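Local atomic coordinates of probable LRR receptor-like serine/threonine-protein kinase At4g26540 (Arabidopsis thaliana, PDB entry 5HZ0), a protein that acts as a plant cell-surface receptor kinase that binds RGF peptide hormones and pairs with SERK co-receptors to maintain the root stem cell niche. Residues A[150-155]-A[174-179]; A[400-405]-A[424-429]. The protein carries 5 engineered substitutions. All blocks are in the same frame, centred on the assembly; numbering follows the deposited sequence.

Contact 1. Residues A[150-155]-A[174-179]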
loop_
_atom_site.group_PDB
_atom_site.type_symbol
_atom_site.label_atom_id
_atom_site.label_comp_id
_atom_site.label_asym_id
_atom_site.label_seq_id
_atom_site.Cartn_x
_atom_site.Cartn_y
_atom_site.Cartn_z
ATOM N N LEU A 150 13.705 3.032 -27.672
ATOM C CA LEU A 150 12.641 3.078 -28.663
ATOM C C LEU A 150 13.236 3.711 -29.915
ATOM O O LEU A 150 13.760 4.824 -29.861
ATOM C CB LEU A 150 11.449 3.892 -28.141
ATOM C CG LEU A 150 10.229 4.051 -29.049
ATOM C CD1 LEU A 150 9.515 2.716 -29.275
ATOM C CD2 LEU A 150 9.274 5.093 -28.479
ATOM N N PRO A 151 13.179 2.995 -31.047
ATOM C CA PRO A 151 13.858 3.506 -32.242
ATOM C C PRO A 151 13.257 4.800 -32.767
ATOM O O PRO A 151 12.046 5.006 -32.742
ATOM C CB PRO A 151 13.687 2.376 -33.262
ATOM C CG PRO A 151 12.480 1.630 -32.800
ATOM C CD PRO A 151 12.483 1.721 -31.303
ATOM N N TRP A 152 14.142 5.669 -33.229
ATOM C CA TRP A 152 13.795 6.945 -33.816
ATOM C C TRP A 152 12.705 6.788 -34.891
ATOM O O TRP A 152 11.741 7.582 -34.982
ATOM C CB TRP A 152 15.070 7.536 -34.415
ATOM C CG TRP A 152 14.880 8.861 -34.992
ATOM C CD1 TRP A 152 14.668 9.157 -36.304
ATOM C CD2 TRP A 152 14.874 10.102 -34.287
ATOM N NE1 TRP A 152 14.526 10.515 -36.461
ATOM C CE2 TRP A 152 14.652 11.118 -35.233
ATOM C CE3 TRP A 152 15.030 10.458 -32.944
ATOM C CZ2 TRP A 152 14.584 12.463 -34.883
ATOM C CZ3 TRP A 152 14.957 11.792 -32.599
ATOM C CH2 TRP A 152 14.740 12.777 -33.562
ATOM N N GLU A 153 12.826 5.718 -35.669
ATOM C CA GLU A 153 11.928 5.486 -36.802
ATOM C C GLU A 153 10.454 5.357 -36.406
ATOM O O GLU A 153 9.574 5.360 -37.266
ATOM C CB GLU A 153 12.377 4.259 -37.583
ATOM C CG GLU A 153 13.662 4.476 -38.386
ATOM C CD GLU A 153 14.941 4.462 -37.545
ATOM O OE1 GLU A 153 14.891 4.179 -36.324
ATOM O OE2 GLU A 153 16.005 4.735 -38.128
ATOM N N ILE A 154 10.181 5.246 -35.110
ATOM C CA ILE A 154 8.806 5.173 -34.643
ATOM C C ILE A 154 8.024 6.408 -35.070
ATOM O O ILE A 154 6.803 6.354 -35.186
ATOM C CB ILE A 154 8.701 5.020 -33.115
ATOM C CG1 ILE A 154 7.335 4.437 -32.745
ATOM C CG2 ILE A 154 8.910 6.359 -32.418
ATOM C CD1 ILE A 154 7.100 3.083 -33.316
ATOM N N GLY A 155 8.726 7.509 -35.330
ATOM C CA GLY A 155 8.040 8.731 -35.706
ATOM C C GLY A 155 7.443 8.641 -37.096
ATOM O O GLY A 155 6.683 9.510 -37.533
ATOM N N LEU A 174 12.920 8.721 -24.571
ATOM C CA LEU A 174 11.995 8.621 -25.687
ATOM C C LEU A 174 12.458 9.603 -26.733
ATOM O O LEU A 174 12.757 10.746 -26.411
ATOM C CB LEU A 174 10.578 8.981 -25.251
ATOM C CG LEU A 174 9.943 8.120 -24.171
ATOM C CD1 LEU A 174 8.595 8.686 -23.811
ATOM C CD2 LEU A 174 9.819 6.697 -24.667
ATOM N N PRO A 175 12.517 9.164 -27.995
ATOM C CA PRO A 175 13.060 9.999 -29.072
ATOM C C PRO A 175 12.171 11.204 -29.359
ATOM O O PRO A 175 10.961 11.122 -29.185
ATOM C CB PRO A 175 13.049 9.060 -30.276
ATOM C CG PRO A 175 11.946 8.088 -29.984
ATOM C CD PRO A 175 11.977 7.886 -28.493
ATOM N N ALA A 176 12.771 12.301 -29.810
ATOM C CA ALA A 176 12.040 13.505 -30.181
ATOM C C ALA A 176 11.083 13.183 -31.337
ATOM O O ALA A 176 10.076 13.871 -31.560
ATOM C CB ALA A 176 13.021 14.609 -30.558
ATOM N N SER A 177 11.399 12.087 -32.024
ATOM C CA SER A 177 10.572 11.491 -33.066
ATOM C C SER A 177 9.115 11.367 -32.651
ATOM O O SER A 177 8.220 11.457 -33.477
ATOM C CB SER A 177 11.065 10.069 -33.304
ATOM O OG SER A 177 11.925 9.998 -34.410
ATOM N N ILE A 178 8.891 11.117 -31.366
ATOM C CA ILE A 178 7.558 10.892 -30.847
ATOM C C ILE A 178 6.617 12.042 -31.193
ATOM O O ILE A 178 5.435 11.808 -31.415
ATOM C CB ILE A 178 7.569 10.571 -29.326
ATOM C CG1 ILE A 178 6.601 9.431 -29.036
ATOM C CG2 ILE A 178 7.277 11.804 -28.466
ATOM C CD1 ILE A 178 7.008 8.141 -29.691
ATOM N N GLY A 179 7.147 13.262 -31.303
ATOM C CA GLY A 179 6.323 14.409 -31.660
ATOM C C GLY A 179 5.706 14.394 -33.068
ATOM O O GLY A 179 4.857 15.238 -33.412
#
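L174 and L150 meet methyl to methyl on the inward side of two successive turns of the solenoid, CD2 to CD2 at 4.2 Å. One residue on, the ring of P175 is a wedge between the two turns. Its CD sits 3.9 Å from L150 CD2, with the leucine side chain crossing the proline at roughly a right angle, while P175 CB lies 3.6 Å from CE3 of the W152 indole. A176 follows alongside the indole, its CB 3.9 Å from W152 CH2. The tryptophan reaches this far because its CG stands anti to the backbone N (chi1 -177°), which carries the ring across to the next turn. S177 comes next, beneath the ring; its CB makes a CH-pi contact over the face of the six-membered ring, 4.0 Å from the centroid and 15° off the normal. Its hydroxyl donates to the backbone O of W152, although the modelled OG to O distance is too short to be trusted in detail. The same carbonyl also accepts from G155 N inside its own 3-10 turn. Finally I178 returns to the apolar side, where its CD1 packs 3.8 Å from I154 CG2 and 4.0 Å from L150 CD2. Both segments carry the Leu-Pro-x-x-Ile-Gly pattern of plant-specific leucine-rich repeats: leucine meets leucine and isoleucine meets isoleucine, while the tryptophan reaches over the serine and alongside the proline of the next turn. The chemistry is therefore mostly apolar, with a single cross-turn hydroxyl-to-carbonyl bond of doubtful length beside a solvent-exposed tryptophan.

Contact 2. Residues A[400-405]-A[424-429]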
loop_
_atom_site.group_PDB
_atom_site.type_symbol
_atom_site.label_atom_id
_atom_site.label_comp_id
_atom_site.label_asym_id
_atom_site.label_seq_id
_atom_site.Cartn_x
_atom_site.Cartn_y
_atom_site.Cartn_z
ATOM N N LEU A 400 -17.107 4.719 11.155
ATOM C CA LEU A 400 -15.694 4.856 11.530
ATOM C C LEU A 400 -15.104 3.502 11.842
ATOM O O LEU A 400 -15.601 2.783 12.689
ATOM C CB LEU A 400 -15.540 5.743 12.763
ATOM C CG LEU A 400 -14.179 6.393 12.970
ATOM C CD1 LEU A 400 -13.701 7.107 11.687
ATOM C CD2 LEU A 400 -14.255 7.352 14.146
ATOM N N TYR A 401 -14.021 3.181 11.148
ATOM C CA TYR A 401 -13.327 1.907 11.269
ATOM C C TYR A 401 -11.988 2.086 12.005
ATOM O O TYR A 401 -11.729 1.452 13.036
ATOM C CB TYR A 401 -13.089 1.332 9.878
ATOM C CG TYR A 401 -12.545 -0.075 9.873
ATOM C CD1 TYR A 401 -13.397 -1.161 9.996
ATOM C CD2 TYR A 401 -11.185 -0.321 9.739
ATOM C CE1 TYR A 401 -12.926 -2.449 9.979
ATOM C CE2 TYR A 401 -10.698 -1.618 9.720
ATOM C CZ TYR A 401 -11.574 -2.674 9.845
ATOM O OH TYR A 401 -11.119 -3.970 9.836
ATOM N N ARG A 402 -11.128 2.918 11.418
ATOM C CA ARG A 402 -9.799 3.216 11.943
ATOM C C ARG A 402 -9.693 4.667 12.412
ATOM O O ARG A 402 -9.853 5.610 11.623
ATOM C CB ARG A 402 -8.758 2.920 10.864
ATOM C CG ARG A 402 -7.315 3.310 11.192
ATOM C CD ARG A 402 -6.407 2.806 10.086
ATOM N NE ARG A 402 -5.007 2.932 10.434
ATOM C CZ ARG A 402 -4.350 2.050 11.171
ATOM N NH1 ARG A 402 -3.067 2.242 11.441
ATOM N NH2 ARG A 402 -4.981 0.979 11.634
ATOM N N LEU A 403 -9.428 4.828 13.703
ATOM C CA LEU A 403 -9.326 6.135 14.336
ATOM C C LEU A 403 -7.953 6.321 15.010
ATOM O O LEU A 403 -7.585 5.563 15.923
ATOM C CB LEU A 403 -10.417 6.290 15.396
ATOM C CG LEU A 403 -10.403 7.658 16.091
ATOM C CD1 LEU A 403 -10.743 8.778 15.106
ATOM C CD2 LEU A 403 -11.334 7.708 17.299
ATOM N N ARG A 404 -7.175 7.297 14.551
ATOM C CA ARG A 404 -5.899 7.573 15.212
ATOM C C ARG A 404 -5.750 9.050 15.536
ATOM O O ARG A 404 -5.582 9.887 14.638
ATOM C CB ARG A 404 -4.758 7.094 14.334
ATOM C CG ARG A 404 -4.896 5.637 13.932
ATOM C CD ARG A 404 -3.572 5.077 13.503
ATOM N NE ARG A 404 -2.635 5.105 14.626
ATOM C CZ ARG A 404 -1.358 4.745 14.551
ATOM N NH1 ARG A 404 -0.848 4.324 13.395
ATOM N NH2 ARG A 404 -0.597 4.811 15.638
ATOM N N LEU A 405 -5.878 9.349 16.828
ATOM C CA LEU A 405 -5.733 10.700 17.375
ATOM C C LEU A 405 -4.427 10.913 18.144
ATOM O O LEU A 405 -4.223 11.958 18.763
ATOM C CB LEU A 405 -6.945 11.086 18.226
ATOM C CG LEU A 405 -8.308 11.025 17.530
ATOM C CD1 LEU A 405 -9.394 11.578 18.443
ATOM C CD2 LEU A 405 -8.277 11.776 16.223
ATOM N N LEU A 424 -16.016 0.232 14.658
ATOM C CA LEU A 424 -14.710 0.771 14.972
ATOM C C LEU A 424 -13.800 -0.403 15.340
ATOM O O LEU A 424 -14.050 -1.122 16.300
ATOM C CB LEU A 424 -14.857 1.724 16.155
ATOM C CG LEU A 424 -13.695 2.595 16.630
ATOM C CD1 LEU A 424 -13.055 3.358 15.467
ATOM C CD2 LEU A 424 -14.241 3.550 17.682
ATOM N N ASN A 425 -12.778 -0.613 14.515
ATOM C CA ASN A 425 -11.844 -1.704 14.679
ATOM C C ASN A 425 -10.620 -1.368 15.516
ATOM O O ASN A 425 -10.179 -2.141 16.354
ATOM C CB ASN A 425 -11.394 -2.213 13.320
ATOM C CG ASN A 425 -10.500 -3.406 13.436
ATOM O OD1 ASN A 425 -9.298 -3.327 13.201
ATOM N ND2 ASN A 425 -11.079 -4.528 13.833
ATOM N N PHE A 426 -10.088 -0.187 15.236
ATOM C CA PHE A 426 -8.744 0.185 15.598
ATOM C C PHE A 426 -8.826 1.605 16.120
ATOM O O PHE A 426 -9.266 2.513 15.412
ATOM C CB PHE A 426 -7.846 0.144 14.357
ATOM C CG PHE A 426 -6.413 0.456 14.637
ATOM C CD1 PHE A 426 -6.013 1.756 14.892
ATOM C CD2 PHE A 426 -5.451 -0.558 14.648
ATOM C CE1 PHE A 426 -4.684 2.049 15.163
ATOM C CE2 PHE A 426 -4.118 -0.271 14.909
ATOM C CZ PHE A 426 -3.738 1.033 15.164
ATOM N N VAL A 427 -8.382 1.797 17.355
ATOM C CA VAL A 427 -8.396 3.104 17.983
ATOM C C VAL A 427 -7.051 3.386 18.712
ATOM O O VAL A 427 -6.636 2.651 19.617
ATOM C CB VAL A 427 -9.625 3.203 18.925
ATOM C CG1 VAL A 427 -9.605 2.071 19.863
ATOM C CG2 VAL A 427 -9.635 4.495 19.667
ATOM N N ASP A 428 -6.364 4.439 18.283
ATOM C CA ASP A 428 -5.140 4.875 18.925
ATOM C C ASP A 428 -5.324 6.321 19.388
ATOM O O ASP A 428 -5.386 7.242 18.557
ATOM C CB ASP A 428 -3.981 4.775 17.919
ATOM C CG ASP A 428 -2.636 4.989 18.564
ATOM O OD1 ASP A 428 -2.626 5.298 19.774
ATOM O OD2 ASP A 428 -1.596 4.861 17.869
ATOM N N ILE A 429 -5.473 6.495 20.704
ATOM C CA ILE A 429 -5.464 7.801 21.401
ATOM C C ILE A 429 -4.204 8.103 22.262
ATOM O O ILE A 429 -4.180 9.030 23.091
ATOM C CB ILE A 429 -6.838 8.137 22.068
ATOM C CG1 ILE A 429 -7.993 7.736 21.135
ATOM C CG2 ILE A 429 -6.910 9.634 22.470
ATOM C CD1 ILE A 429 -9.305 7.470 21.911
#
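Y401 O receives two backbone N-H groups from the neighbouring repeat: N425 N at 2.7 Å, in the carbonyl plane on a lone pair, and F426 N at 3.2 Å, nearly along the C=O axis. This forked start leads into regular parallel pairing, in which L403 N donates to F426 O at 2.9 Å and D428 N to L403 O, before L405 N closes the run on D428 O. Beside the fork, N425 lays its CB over the Y401 ring, 3.6 Å from the centroid; its amide runs within 13° of the ring plane, and ND2 is held by E449. One face of the strands carries R402, R404, F426 and D428. R402 stays extended, chi1 174°, and brings its guanidinium over the F426 ring in a cation-pi contact, CZ 4.0 Å from the centroid; F450 stacks with the same phenyl. R404 bends at chi3, passes its CD 3.6 Å from F426 CE1, and forms a salt bridge through NH2 to D428 OD2, though the modelled separation is doubtfully short. NH1 of each arginine makes a salt bridge to the bound peptide's backbone, consistent with its terminal carboxylate, so F426, and probably D428, are placed to steady these guanidinium groups. L403 and V427 fill the opposite face. This is the parallel strand pairing of a leucine-rich-repeat solenoid, here bearing the Arg-x-Arg peptide-recognition motif of R402 and R404.

Overall arrangement
Both contacts join consecutive predicted repeats of the extracellular leucine-rich-repeat domain, each with equivalent positions 24 residues apart. Contact 1 comes first along the chain and closes well before contact 2 opens; their centres lie 52 Å apart, on opposite sides of the chain's centre, with nearest atoms about 37 Å apart and no touch. They also sample different walls of the curved solenoid: contact 1 joins 3-10 turns in the loops after strands 145-147 and 169-172, whereas contact 2 joins strands 402-404 and 426-428 of the parallel array that receives the peptide. Repeat stacking thus builds the solenoid at both, on the 3-10 side in contact 1 and, in contact 2, on the strand side, where R402 and R404 meet the hormone.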